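Long-range contacts in caspase Nc subunit 1 (Drosophila melanogaster, PDB 2FP3), which cleaves and activates other caspases as a cysteine protease that initiates apoptosis, including steroid-triggered cell death during metamorphosis: residues 50-55 with 303-309; 64-70 with 100-106; 175-181 with 231-237. The protein carries 2 engineered substitutions. One frame throughout, in Å; residues are numbered along the deposited sequence.

Overall arrangement
The caspase domain is a sheet sandwiched between helices, and contacts 2 and 3 are parallel strand pairs within it. Strand 130-139 runs between the two pairs. Their centres are about 17 Å apart and their nearest atoms about 7 Å. Contact 1 joins two loops near the ends of the modelled chain, so the other contacts are nested inside the loop it closes. Contacts 1 and 3 touch: Tyr53 OH lies 2.7 Å from Asp232 OD1, and Phe303 packs on Leu234. The side chain of Ile69 is about 7 Å from that of His137, a probable active-site residue, and that of Tyr237 about 4 Å from that of Ala184, an engineered change at the inferred catalytic position.

Contact 1 (50-55 with 303-309); sequences LGTYKM and FNKKLYF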
loop_
_atom_site.group_PDB
_atom_site.type_symbol
_atom_site.label_atom_id
_atom_site.label_comp_id
_atom_site.label_asym_id
_atom_site.label_seq_id
_atom_site.Cartn_x
_atom_site.Cartn_y
_atom_site.Cartn_z
ATOM N N LEU A 50 -24.249 -0.319 1.884
ATOM C CA LEU A 50 -22.974 -0.975 1.700
ATOM C C LEU A 50 -22.472 -1.268 3.120
ATOM O O LEU A 50 -22.745 -0.497 4.051
ATOM C CB LEU A 50 -22.017 -0.026 0.968
ATOM C CG LEU A 50 -21.650 -0.285 -0.501
ATOM C CD1 LEU A 50 -22.839 -0.793 -1.317
ATOM C CD2 LEU A 50 -21.088 1.014 -1.085
ATOM N N GLY A 51 -21.763 -2.381 3.287
ATOM C CA GLY A 51 -21.234 -2.736 4.593
ATOM C C GLY A 51 -19.907 -2.066 4.918
ATOM O O GLY A 51 -19.401 -1.245 4.139
ATOM N N THR A 52 -19.339 -2.431 6.068
ATOM C CA THR A 52 -18.073 -1.874 6.545
ATOM C C THR A 52 -17.129 -2.972 7.050
ATOM O O THR A 52 -17.515 -3.788 7.870
ATOM C CB THR A 52 -18.331 -0.891 7.702
ATOM O OG1 THR A 52 -19.326 0.065 7.305
ATOM C CG2 THR A 52 -17.055 -0.166 8.092
ATOM N N TYR A 53 -15.890 -3.002 6.569
ATOM C CA TYR A 53 -14.966 -4.026 7.040
ATOM C C TYR A 53 -14.710 -3.783 8.509
ATOM O O TYR A 53 -14.518 -2.638 8.935
ATOM C CB TYR A 53 -13.628 -3.977 6.298
ATOM C CG TYR A 53 -13.698 -4.397 4.845
ATOM C CD1 TYR A 53 -13.915 -5.730 4.483
ATOM C CD2 TYR A 53 -13.556 -3.446 3.831
ATOM C CE1 TYR A 53 -13.989 -6.106 3.122
ATOM C CE2 TYR A 53 -13.629 -3.797 2.492
ATOM C CZ TYR A 53 -13.846 -5.119 2.131
ATOM O OH TYR A 53 -13.920 -5.417 0.788
ATOM N N LYS A 54 -14.697 -4.864 9.280
ATOM C CA LYS A 54 -14.459 -4.764 10.712
ATOM C C LYS A 54 -13.056 -4.222 10.988
ATOM O O LYS A 54 -12.066 -4.763 10.500
ATOM C CB LYS A 54 -14.640 -6.137 11.362
ATOM C CG LYS A 54 -14.708 -6.100 12.886
ATOM C CD LYS A 54 -14.932 -7.497 13.495
ATOM C CE LYS A 54 -13.650 -8.337 13.499
ATOM N NZ LYS A 54 -12.593 -7.726 14.368
ATOM N N MET A 55 -12.990 -3.143 11.759
ATOM C CA MET A 55 -11.735 -2.498 12.137
ATOM C C MET A 55 -11.871 -1.976 13.567
ATOM O O MET A 55 -11.834 -0.765 13.804
ATOM C CB MET A 55 -11.436 -1.322 11.208
ATOM C CG MET A 55 -11.146 -1.723 9.783
ATOM S SD MET A 55 -9.654 -2.701 9.661
ATOM C CE MET A 55 -8.415 -1.437 9.376
ATOM N N PHE A 303 -13.941 -4.912 -3.872
ATOM C CA PHE A 303 -13.709 -4.263 -2.572
ATOM C C PHE A 303 -15.036 -3.521 -2.355
ATOM O O PHE A 303 -15.132 -2.313 -2.555
ATOM C CB PHE A 303 -12.538 -3.282 -2.689
ATOM C CG PHE A 303 -12.080 -2.682 -1.370
ATOM C CD1 PHE A 303 -12.620 -1.482 -0.901
ATOM C CD2 PHE A 303 -11.054 -3.284 -0.633
ATOM C CE1 PHE A 303 -12.135 -0.886 0.273
ATOM C CE2 PHE A 303 -10.563 -2.696 0.540
ATOM C CZ PHE A 303 -11.102 -1.499 0.992
ATOM N N ASN A 304 -16.054 -4.255 -1.923
ATOM C CA ASN A 304 -17.381 -3.683 -1.806
ATOM C C ASN A 304 -17.903 -3.093 -0.502
ATOM O O ASN A 304 -19.076 -2.745 -0.412
ATOM C CB ASN A 304 -18.371 -4.702 -2.373
ATOM C CG ASN A 304 -18.001 -5.126 -3.796
ATOM O OD1 ASN A 304 -17.542 -4.305 -4.599
ATOM N ND2 ASN A 304 -18.199 -6.396 -4.113
ATOM N N LYS A 305 -17.037 -2.939 0.489
ATOM C CA LYS A 305 -17.443 -2.352 1.760
ATOM C C LYS A 305 -16.538 -1.156 2.042
ATOM O O LYS A 305 -15.461 -1.046 1.466
ATOM C CB LYS A 305 -17.298 -3.364 2.902
ATOM C CG LYS A 305 -18.198 -4.585 2.802
ATOM C CD LYS A 305 -17.882 -5.547 3.932
ATOM C CE LYS A 305 -18.742 -6.791 3.890
ATOM N NZ LYS A 305 -18.451 -7.640 5.081
ATOM N N LYS A 306 -16.971 -0.264 2.927
ATOM C CA LYS A 306 -16.154 0.890 3.265
ATOM C C LYS A 306 -15.025 0.446 4.187
ATOM O O LYS A 306 -15.181 -0.496 4.982
ATOM C CB LYS A 306 -16.991 1.956 3.975
ATOM C CG LYS A 306 -18.199 2.466 3.192
ATOM C CD LYS A 306 -17.825 3.399 2.050
ATOM C CE LYS A 306 -19.085 3.798 1.279
ATOM N NZ LYS A 306 -18.834 4.728 0.147
ATOM N N LEU A 307 -13.884 1.115 4.079
ATOM C CA LEU A 307 -12.760 0.806 4.937
ATOM C C LEU A 307 -12.372 2.017 5.772
ATOM O O LEU A 307 -11.718 2.943 5.275
ATOM C CB LEU A 307 -11.546 0.345 4.121
ATOM C CG LEU A 307 -10.305 0.099 4.987
ATOM C CD1 LEU A 307 -10.662 -0.862 6.105
ATOM C CD2 LEU A 307 -9.171 -0.460 4.176
ATOM N N TYR A 308 -12.804 2.025 7.031
ATOM C CA TYR A 308 -12.445 3.096 7.955
ATOM C C TYR A 308 -11.345 2.494 8.815
ATOM O O TYR A 308 -11.452 1.355 9.262
ATOM C CB TYR A 308 -13.626 3.503 8.840
ATOM C CG TYR A 308 -14.675 4.310 8.121
ATOM C CD1 TYR A 308 -15.805 3.696 7.583
ATOM C CD2 TYR A 308 -14.524 5.697 7.948
ATOM C CE1 TYR A 308 -16.766 4.439 6.885
ATOM C CE2 TYR A 308 -15.475 6.448 7.253
ATOM C CZ TYR A 308 -16.592 5.814 6.727
ATOM O OH TYR A 308 -17.553 6.545 6.053
ATOM N N PHE A 309 -10.276 3.245 9.029
ATOM C CA PHE A 309 -9.162 2.750 9.817
ATOM C C PHE A 309 -9.358 2.948 11.327
ATOM O O PHE A 309 -8.688 2.289 12.136
ATOM C CB PHE A 309 -7.864 3.419 9.341
ATOM C CG PHE A 309 -7.367 2.910 8.005
ATOM C CD1 PHE A 309 -6.736 1.671 7.902
ATOM C CD2 PHE A 309 -7.550 3.658 6.847
ATOM C CE1 PHE A 309 -6.300 1.183 6.664
ATOM C CE2 PHE A 309 -7.121 3.181 5.607
ATOM C CZ PHE A 309 -6.494 1.936 5.518
HETATM O O HOH W 1 -21.257 -3.793 1.214
HETATM O O HOH W 2 -13.770 -0.230 8.760
#
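A single beta bridge between Thr52 and Lys306 joins the loop before strand 62-68 to the loop after strand 297-301, at the edge of the caspase fold. Two backbone bonds make it: Lys306 N gives to Gly51 O, and Tyr53 N gives to Lys306 O at 3.0 Å. Water continues the pairing at both ends. One molecule links Gly51 N to Asn304 O, and another links Tyr53 O to Tyr308 N. The ring of Tyr53 fills the middle. With CG of Tyr53 beside its own backbone N (chi1 -69°), the ring lies across Lys305, whose CB sits over one face, 3.8 Å from the ring centroid. The Tyr53 edge points into the face of Phe303, with CE2 3.7 Å from Phe303 CZ and the planes at 54°. The Tyr53 hydroxyl is hydrogen-bonded to Asp232 OD1. Met55 CG lies 3.8 Å from Leu307 CD1; the bends at chi2 and chi3 then carry CE to 3.8 Å from Phe309 CD1. The Thr52 methyl CG2 meets the ring edge of Tyr308. Few direct polar bonds join the loops, so the buried Tyr53 ring, gripped by apolar groups and tethered at its hydroxyl, probably fixes much of their relative placement.

Contact 2 (64-70 with 100-106); sequences LLMVNIM and IFPYGNV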
loop_
_atom_site.group_PDB
_atom_site.type_symbol
_atom_site.label_atom_id
_atom_site.label_comp_id
_atom_site.label_asym_id
_atom_site.label_seq_id
_atom_site.Cartn_x
_atom_site.Cartn_y
_atom_site.Cartn_z
ATOM N N LEU A 64 1.127 -4.383 7.828
ATOM C CA LEU A 64 1.693 -3.690 6.684
ATOM C C LEU A 64 2.979 -4.369 6.249
ATOM O O LEU A 64 3.895 -4.569 7.050
ATOM C CB LEU A 64 2.015 -2.226 7.019
ATOM C CG LEU A 64 2.994 -1.576 6.024
ATOM C CD1 LEU A 64 2.329 -1.487 4.666
ATOM C CD2 LEU A 64 3.417 -0.183 6.499
ATOM N N LEU A 65 3.041 -4.740 4.979
ATOM C CA LEU A 65 4.251 -5.337 4.432
ATOM C C LEU A 65 4.827 -4.217 3.583
ATOM O O LEU A 65 4.250 -3.862 2.553
ATOM C CB LEU A 65 3.936 -6.543 3.543
ATOM C CG LEU A 65 5.142 -7.009 2.708
ATOM C CD1 LEU A 65 6.267 -7.450 3.642
ATOM C CD2 LEU A 65 4.735 -8.148 1.784
ATOM N N MET A 66 5.937 -3.637 4.026
ATOM C CA MET A 66 6.550 -2.548 3.282
ATOM C C MET A 66 7.877 -2.970 2.682
ATOM O O MET A 66 8.797 -3.340 3.403
ATOM C CB MET A 66 6.780 -1.340 4.177
ATOM C CG MET A 66 6.841 -0.045 3.398
ATOM S SD MET A 66 8.002 1.138 4.057
ATOM C CE MET A 66 7.250 1.548 5.595
ATOM N N VAL A 67 7.975 -2.917 1.360
ATOM C CA VAL A 67 9.206 -3.289 0.677
ATOM C C VAL A 67 9.700 -2.115 -0.179
ATOM O O VAL A 67 9.115 -1.793 -1.210
ATOM C CB VAL A 67 8.977 -4.528 -0.205
ATOM C CG1 VAL A 67 10.215 -4.819 -1.035
ATOM C CG2 VAL A 67 8.616 -5.722 0.668
ATOM N N ASN A 68 10.772 -1.470 0.271
ATOM C CA ASN A 68 11.343 -0.328 -0.434
ATOM C C ASN A 68 12.693 -0.711 -1.057
ATOM O O ASN A 68 13.721 -0.710 -0.376
ATOM C CB ASN A 68 11.538 0.837 0.544
ATOM C CG ASN A 68 11.579 2.189 -0.150
ATOM O OD1 ASN A 68 11.695 2.273 -1.373
ATOM N ND2 ASN A 68 11.491 3.259 0.635
ATOM N N ILE A 69 12.680 -1.048 -2.344
ATOM C CA ILE A 69 13.896 -1.428 -3.067
ATOM C C ILE A 69 14.557 -0.155 -3.599
ATOM O O ILE A 69 13.924 0.623 -4.315
ATOM C CB ILE A 69 13.561 -2.346 -4.262
ATOM C CG1 ILE A 69 12.776 -3.564 -3.774
ATOM C CG2 ILE A 69 14.835 -2.777 -4.968
ATOM C CD1 ILE A 69 12.344 -4.495 -4.883
ATOM N N MET A 70 15.823 0.064 -3.268
ATOM C CA MET A 70 16.473 1.281 -3.732
ATOM C C MET A 70 17.862 1.128 -4.329
ATOM O O MET A 70 18.551 2.119 -4.550
ATOM C CB MET A 70 16.505 2.303 -2.599
ATOM C CG MET A 70 17.078 1.774 -1.306
ATOM S SD MET A 70 16.806 2.947 0.024
ATOM C CE MET A 70 18.092 4.150 -0.336
ATOM N N ILE A 100 3.999 -3.858 11.620
ATOM C CA ILE A 100 4.774 -3.570 10.418
ATOM C C ILE A 100 5.993 -4.444 10.105
ATOM O O ILE A 100 6.849 -4.663 10.959
ATOM C CB ILE A 100 5.244 -2.107 10.471
ATOM C CG1 ILE A 100 4.060 -1.213 10.852
ATOM C CG2 ILE A 100 5.846 -1.694 9.123
ATOM C CD1 ILE A 100 4.432 0.230 11.113
ATOM N N PHE A 101 6.071 -4.920 8.867
ATOM C CA PHE A 101 7.199 -5.741 8.416
ATOM C C PHE A 101 7.860 -4.997 7.251
ATOM O O PHE A 101 7.455 -5.128 6.091
ATOM C CB PHE A 101 6.715 -7.124 7.973
ATOM C CG PHE A 101 6.042 -7.903 9.064
ATOM C CD1 PHE A 101 4.653 -8.038 9.090
ATOM C CD2 PHE A 101 6.795 -8.486 10.087
ATOM C CE1 PHE A 101 4.017 -8.739 10.114
ATOM C CE2 PHE A 101 6.171 -9.191 11.123
ATOM C CZ PHE A 101 4.771 -9.318 11.135
ATOM N N PRO A 102 8.890 -4.192 7.558
ATOM C CA PRO A 102 9.616 -3.402 6.565
ATOM C C PRO A 102 10.876 -4.050 6.048
ATOM O O PRO A 102 11.621 -4.652 6.809
ATOM C CB PRO A 102 9.921 -2.127 7.329
ATOM C CG PRO A 102 10.332 -2.688 8.672
ATOM C CD PRO A 102 9.323 -3.825 8.923
ATOM N N TYR A 103 11.114 -3.910 4.749
ATOM C CA TYR A 103 12.310 -4.460 4.131
ATOM C C TYR A 103 12.943 -3.480 3.150
ATOM O O TYR A 103 12.274 -2.573 2.628
ATOM C CB TYR A 103 11.994 -5.766 3.404
ATOM C CG TYR A 103 11.466 -6.857 4.311
ATOM C CD1 TYR A 103 10.145 -6.852 4.744
ATOM C CD2 TYR A 103 12.290 -7.902 4.726
ATOM C CE1 TYR A 103 9.652 -7.864 5.562
ATOM C CE2 TYR A 103 11.808 -8.918 5.545
ATOM C CZ TYR A 103 10.484 -8.896 5.957
ATOM O OH TYR A 103 9.988 -9.919 6.742
ATOM N N GLY A 104 14.244 -3.664 2.924
ATOM C CA GLY A 104 14.978 -2.824 1.990
ATOM C C GLY A 104 15.140 -3.537 0.654
ATOM O O GLY A 104 14.153 -3.955 0.039
ATOM N N ASN A 105 16.380 -3.694 0.203
ATOM C CA ASN A 105 16.628 -4.364 -1.064
ATOM C C ASN A 105 16.449 -5.880 -0.984
ATOM O O ASN A 105 16.977 -6.539 -0.089
ATOM C CB ASN A 105 18.036 -4.044 -1.573
ATOM C CG ASN A 105 18.243 -2.563 -1.817
ATOM O OD1 ASN A 105 17.407 -1.903 -2.436
ATOM N ND2 ASN A 105 19.364 -2.033 -1.339
ATOM N N VAL A 106 15.689 -6.432 -1.919
ATOM C CA VAL A 106 15.472 -7.868 -1.962
ATOM C C VAL A 106 15.341 -8.283 -3.415
ATOM O O VAL A 106 14.964 -7.475 -4.265
ATOM C CB VAL A 106 14.190 -8.301 -1.184
ATOM C CG1 VAL A 106 14.367 -8.038 0.295
ATOM C CG2 VAL A 106 12.978 -7.566 -1.708
#
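Leu65 reaches over to strand 100-103 with CD1, 3.6 Å from Phe101 O and 3.9 Å from Tyr103 CE1. Its CG is anti to the backbone N (chi1 167°), which turns CD1 toward the Phe101 carbonyl oxygen. Further along this face, Val67 CG1 meets Val106 CG2 at 4.0 Å, the side chains crossing at about a right angle. Helix 108-119 packs on Leu65, Tyr103 and Val106. On the other face Leu64 and Ile100 lie side by side, CD2 to CG2 3.9 Å; helix 82-95 packs on Leu64 and Met66. This is a beta-alpha-beta unit of the caspase sheet: strand 64-68 and strand 100-103 run parallel at 11°, joined through that helix. Four backbone bonds alternate between them. Phe101 N to Leu64 O is the straightest, at 172°. Tyr103 N to Met66 O is short, at 2.7 Å. Beyond Tyr103 the pairing loosens. Gly104 is exposed, and its O lies 3.3 Å from Asn68 O; both are acceptors and do not bond. Asn68 ND2 bonds to Ser86 OG and Ala82 O, and OD1 to Arg79 NH1. A side chain then replaces the backbone: Asn105 OD1 accepts Met70 N at 2.7 Å. Met70, partly exposed and poorly ordered, ends this looser side.

Contact 3 (175-181 with 231-237); sequences KPKVLMF and ADTLVCY
Lys177 and Thr233 open a parallel strand pair in the central sheet of the caspase fold. Its far end, at Tyr237, lies beside Ala184, an engineered change at the inferred catalytic position. Strand 177-181 runs at 14° to strand 233-237, and their axes approach to 4.7 Å. Backbone bonds run from Lys177 N to Asp232 O through to Phe181 N and Cys236 O, the last nearly straight at 175°. Along the Lys177 side chain, CB lies 3.6 Å from Asp232 O. CG stays near that same oxygen, and CD passes Thr233 OG1. A bend at chi3 (-74°) brings CE to 3.1 Å from Thr233 OG1; a second at chi4 turns NZ to Ala231 O. NZ also bonds to Leu172 O. A weak bond to water bridges it to Asp232 OD2, so some charge compensation is likely. Asp232 and Thr233 form a G1 bulge opposite Leu301. Met180 CE packs on Cys236 CB, on the face under helix 272-284. On the Lys177 face, Val235 CG1 sits at the ring edge of Phe181, 3.8 Å from CE1. Ala231 O takes two donors from opposite faces of its plane: Lys177 NZ at 3.1 Å and Thr233 OG1 at 2.6 Å.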
loop_
_atom_site.group_PDB
_atom_site.type_symbol
_atom_site.label_atom_id
_atom_site.label_comp_id
_atom_site.label_asym_id
_atom_site.label_seq_id
_atom_site.Cartn_x
_atom_site.Cartn_y
_atom_site.Cartn_z
ATOM N N LYS A 175 -11.249 -10.285 3.892
ATOM C CA LYS A 175 -10.579 -9.247 4.664
ATOM C C LYS A 175 -10.118 -8.163 3.701
ATOM O O LYS A 175 -9.804 -8.430 2.548
ATOM C CB LYS A 175 -9.360 -9.806 5.408
ATOM C CG LYS A 175 -9.682 -10.633 6.633
ATOM C CD LYS A 175 -8.404 -11.026 7.361
ATOM C CE LYS A 175 -8.670 -11.981 8.514
ATOM N NZ LYS A 175 -7.406 -12.310 9.216
ATOM N N PRO A 176 -10.070 -6.921 4.167
ATOM C CA PRO A 176 -9.635 -5.800 3.324
ATOM C C PRO A 176 -8.165 -5.950 2.923
ATOM O O PRO A 176 -7.295 -6.057 3.794
ATOM C CB PRO A 176 -9.828 -4.579 4.222
ATOM C CG PRO A 176 -10.718 -5.053 5.345
ATOM C CD PRO A 176 -10.394 -6.489 5.535
ATOM N N LYS A 177 -7.889 -5.954 1.620
ATOM C CA LYS A 177 -6.507 -6.060 1.128
ATOM C C LYS A 177 -6.156 -4.859 0.237
ATOM O O LYS A 177 -6.805 -4.617 -0.789
ATOM C CB LYS A 177 -6.307 -7.367 0.352
ATOM C CG LYS A 177 -6.529 -8.626 1.192
ATOM C CD LYS A 177 -6.315 -9.892 0.380
ATOM C CE LYS A 177 -7.461 -10.135 -0.567
ATOM N NZ LYS A 177 -8.691 -10.426 0.207
ATOM N N VAL A 178 -5.132 -4.111 0.635
ATOM C CA VAL A 178 -4.707 -2.931 -0.108
ATOM C C VAL A 178 -3.297 -3.144 -0.620
ATOM O O VAL A 178 -2.350 -3.147 0.161
ATOM C CB VAL A 178 -4.731 -1.662 0.796
ATOM C CG1 VAL A 178 -4.447 -0.402 -0.035
ATOM C CG2 VAL A 178 -6.091 -1.540 1.491
ATOM N N LEU A 179 -3.164 -3.333 -1.930
ATOM C CA LEU A 179 -1.865 -3.561 -2.555
ATOM C C LEU A 179 -1.447 -2.271 -3.256
ATOM O O LEU A 179 -2.112 -1.826 -4.187
ATOM C CB LEU A 179 -1.970 -4.712 -3.556
ATOM C CG LEU A 179 -2.668 -5.983 -3.046
ATOM C CD1 LEU A 179 -2.783 -7.003 -4.172
ATOM C CD2 LEU A 179 -1.903 -6.575 -1.873
ATOM N N MET A 180 -0.349 -1.670 -2.806
ATOM C CA MET A 180 0.113 -0.402 -3.368
ATOM C C MET A 180 1.459 -0.433 -4.079
ATOM O O MET A 180 2.466 -0.843 -3.504
ATOM C CB MET A 180 0.180 0.662 -2.271
ATOM C CG MET A 180 -1.126 0.904 -1.557
ATOM S SD MET A 180 -1.040 2.349 -0.477
ATOM C CE MET A 180 -1.382 3.672 -1.656
ATOM N N PHE A 181 1.459 0.021 -5.328
ATOM C CA PHE A 181 2.668 0.084 -6.143
ATOM C C PHE A 181 2.814 1.523 -6.634
ATOM O O PHE A 181 2.562 1.819 -7.796
ATOM C CB PHE A 181 2.547 -0.848 -7.339
ATOM C CG PHE A 181 2.089 -2.222 -6.985
ATOM C CD1 PHE A 181 0.731 -2.514 -6.889
ATOM C CD2 PHE A 181 3.009 -3.233 -6.750
ATOM C CE1 PHE A 181 0.293 -3.794 -6.568
ATOM C CE2 PHE A 181 2.579 -4.516 -6.426
ATOM C CZ PHE A 181 1.218 -4.795 -6.338
ATOM N N ALA A 231 -10.800 -10.667 -4.411
ATOM C CA ALA A 231 -11.975 -10.103 -3.773
ATOM C C ALA A 231 -11.472 -9.214 -2.671
ATOM O O ALA A 231 -10.322 -9.347 -2.251
ATOM C CB ALA A 231 -12.856 -11.201 -3.200
ATOM N N ASP A 232 -12.319 -8.289 -2.227
ATOM C CA ASP A 232 -11.956 -7.384 -1.148
ATOM C C ASP A 232 -10.544 -6.819 -1.339
ATOM O O ASP A 232 -9.759 -6.721 -0.387
ATOM C CB ASP A 232 -12.046 -8.150 0.163
ATOM C CG ASP A 232 -13.401 -8.797 0.351
ATOM O OD1 ASP A 232 -14.364 -8.080 0.686
ATOM O OD2 ASP A 232 -13.509 -10.020 0.148
ATOM N N THR A 233 -10.223 -6.429 -2.564
ATOM C CA THR A 233 -8.894 -5.920 -2.817
ATOM C C THR A 233 -8.842 -4.605 -3.583
ATOM O O THR A 233 -9.631 -4.363 -4.489
ATOM C CB THR A 233 -8.062 -6.964 -3.593
ATOM O OG1 THR A 233 -8.085 -8.214 -2.893
ATOM C CG2 THR A 233 -6.624 -6.498 -3.747
ATOM N N LEU A 234 -7.905 -3.754 -3.192
ATOM C CA LEU A 234 -7.678 -2.492 -3.874
ATOM C C LEU A 234 -6.233 -2.517 -4.367
ATOM O O LEU A 234 -5.322 -2.919 -3.623
ATOM C CB LEU A 234 -7.856 -1.300 -2.931
ATOM C CG LEU A 234 -9.249 -0.932 -2.401
ATOM C CD1 LEU A 234 -9.109 0.299 -1.506
ATOM C CD2 LEU A 234 -10.214 -0.647 -3.554
ATOM N N VAL A 235 -6.029 -2.128 -5.624
ATOM C CA VAL A 235 -4.688 -2.059 -6.187
ATOM C C VAL A 235 -4.488 -0.597 -6.530
ATOM O O VAL A 235 -5.169 -0.049 -7.397
ATOM C CB VAL A 235 -4.537 -2.926 -7.449
ATOM C CG1 VAL A 235 -3.125 -2.775 -8.015
ATOM C CG2 VAL A 235 -4.799 -4.386 -7.103
ATOM N N CYS A 236 -3.556 0.038 -5.829
ATOM C CA CYS A 236 -3.290 1.458 -6.011
ATOM C C CYS A 236 -2.011 1.725 -6.785
ATOM O O CYS A 236 -0.996 1.055 -6.583
ATOM C CB CYS A 236 -3.234 2.124 -4.638
ATOM S SG CYS A 236 -4.610 1.599 -3.586
ATOM N N TYR A 237 -2.076 2.709 -7.673
ATOM C CA TYR A 237 -0.945 3.083 -8.511
ATOM C C TYR A 237 -0.744 4.591 -8.462
ATOM O O TYR A 237 -1.630 5.328 -8.046
ATOM C CB TYR A 237 -1.217 2.728 -9.972
ATOM C CG TYR A 237 -1.850 1.385 -10.232
ATOM C CD1 TYR A 237 -1.085 0.225 -10.224
ATOM C CD2 TYR A 237 -3.209 1.284 -10.539
ATOM C CE1 TYR A 237 -1.649 -1.012 -10.521
ATOM C CE2 TYR A 237 -3.788 0.053 -10.835
ATOM C CZ TYR A 237 -2.998 -1.096 -10.825
ATOM O OH TYR A 237 -3.539 -2.331 -11.125
HETATM O O HOH W 3 -11.506 -11.720 0.440
#